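Side-chain contact in TadZ (Pseudomonas aeruginosa, PDB 4LDA), which probably binds and hydrolyses ATP as a pilus assembly protein, the present chain being its N-terminal CheY-like receiver domain: residues S79-G84 against R118-R123. Numbering follows the deposited sequence.
Sequences SVVAIG and RRLGGR
L120 forks over the strand 79-83, one methyl of its isobutyl group meeting S79 and V81 together and the other resting against S79 alone. CD1 of L120 lies 4.0 Å from CG2 of V81, and the same CD1 is 4.0 Å from CB of S79. The second methyl, CD2 of L120, sits 4.0 Å from OG of S79, a van der Waals distance between a carbon and a hydroxyl. V81 offers the branch that stands anti to its carbonyl carbon, while its CG1 is anti to the backbone N (chi1 -179°).

A polar link runs beside this packing. One water donates to the carbonyl O of L120 at 3.1 Å and makes a weak, longer bond to OG of S79 at 3.4 Å. The same water lies in the plane of the R123 guanidinium, at its edge.

Backbone hydrogen bonds hold the strand side: S79 and V81 bond to L52 of strand 51-55, and V80 to R101, just before strand 102-104. L120 also touches R101 and D102, so its side chain packs at the start of the edge strand 102-104 as well as on the strand beside it; V81 in turn touches I104. With S79 and L120 the closest CA pair at 7.5 Å, the contact seats the end of the last helix, 110-121, on a parallel sheet of order 2-1-3-4-5, the CheY-like receiver fold.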
# COMPACT_ATOMS: atom_id res chain seq x y z
N SER A 79 0.20 6.84 3.29
CA SER A 79 -1.03 6.32 2.68
C SER A 79 -0.88 4.80 2.53
O SER A 79 -0.02 4.34 1.80
CB SER A 79 -1.33 6.99 1.35
OG SER A 79 -1.45 8.39 1.46
N VAL A 80 -1.68 4.04 3.29
CA VAL A 80 -1.65 2.58 3.21
C VAL A 80 -2.84 2.16 2.30
O VAL A 80 -3.99 2.51 2.59
CB VAL A 80 -1.64 1.88 4.60
CG1 VAL A 80 -1.66 0.37 4.46
CG2 VAL A 80 -0.44 2.31 5.42
N VAL A 81 -2.54 1.46 1.20
CA VAL A 81 -3.53 0.95 0.25
C VAL A 81 -3.56 -0.57 0.36
O VAL A 81 -2.55 -1.23 0.11
CB VAL A 81 -3.26 1.41 -1.22
CG1 VAL A 81 -4.34 0.87 -2.16
CG2 VAL A 81 -3.18 2.94 -1.32
N ALA A 82 -4.71 -1.13 0.75
CA ALA A 82 -4.87 -2.58 0.88
C ALA A 82 -5.22 -3.21 -0.46
O ALA A 82 -5.87 -2.59 -1.28
CB ALA A 82 -5.94 -2.91 1.92
N ILE A 83 -4.74 -4.43 -0.69
CA ILE A 83 -4.98 -5.23 -1.89
C ILE A 83 -5.66 -6.52 -1.43
O ILE A 83 -5.12 -7.22 -0.59
CB ILE A 83 -3.67 -5.49 -2.71
CG1 ILE A 83 -2.96 -4.20 -3.13
CG2 ILE A 83 -3.92 -6.40 -3.93
CD1 ILE A 83 -1.46 -4.44 -3.51
N GLY A 84 -6.90 -6.74 -1.86
CA GLY A 84 -7.61 -7.93 -1.45
C GLY A 84 -8.92 -8.11 -2.18
O GLY A 84 -9.25 -7.35 -3.08
N ARG A 118 -2.62 9.63 -8.31
CA ARG A 118 -2.92 11.04 -8.60
C ARG A 118 -3.69 11.69 -7.46
O ARG A 118 -3.30 12.77 -6.99
CB ARG A 118 -3.79 11.18 -9.87
CG ARG A 118 -3.09 11.49 -11.18
CD ARG A 118 -4.14 11.85 -12.23
NE ARG A 118 -4.74 13.18 -12.01
CZ ARG A 118 -5.93 13.42 -11.47
NH1 ARG A 118 -6.70 12.41 -11.08
NH2 ARG A 118 -6.36 14.66 -11.32
N ARG A 119 -4.80 11.00 -7.03
CA ARG A 119 -5.70 11.46 -5.98
C ARG A 119 -4.98 11.59 -4.65
O ARG A 119 -5.13 12.62 -3.99
CB ARG A 119 -6.92 10.53 -5.82
CG ARG A 119 -7.92 10.57 -6.97
CD ARG A 119 -9.25 9.88 -6.64
NE ARG A 119 -9.14 8.52 -6.08
CZ ARG A 119 -9.20 7.40 -6.80
NH1 ARG A 119 -9.36 7.45 -8.12
NH2 ARG A 119 -9.12 6.21 -6.20
N LEU A 120 -4.17 10.58 -4.28
CA LEU A 120 -3.40 10.59 -3.04
C LEU A 120 -2.31 11.67 -3.03
O LEU A 120 -1.99 12.18 -1.95
CB LEU A 120 -2.77 9.23 -2.79
CG LEU A 120 -3.68 8.06 -2.44
CD1 LEU A 120 -2.87 6.78 -2.36
CD2 LEU A 120 -4.44 8.29 -1.13
N GLY A 121 -1.79 12.03 -4.22
CA GLY A 121 -0.79 13.08 -4.38
C GLY A 121 -1.37 14.47 -4.23
O GLY A 121 -0.73 15.36 -3.65
N GLY A 122 -2.60 14.65 -4.73
CA GLY A 122 -3.34 15.91 -4.67
C GLY A 122 -3.94 16.25 -3.32
O GLY A 122 -4.43 17.35 -3.14
N ARG A 123 -3.87 15.31 -2.37
CA ARG A 123 -4.41 15.34 -1.01
C ARG A 123 -3.68 16.31 -0.07
O ARG A 123 -4.33 16.89 0.81
CB ARG A 123 -4.27 13.93 -0.40
CG ARG A 123 -5.53 13.32 0.17
CD ARG A 123 -5.23 11.99 0.86
NE ARG A 123 -4.43 12.16 2.08
CZ ARG A 123 -4.94 12.25 3.31
NH1 ARG A 123 -6.25 12.15 3.51
NH2 ARG A 123 -4.13 12.41 4.36
O HOH W 1 -1.12 11.79 1.00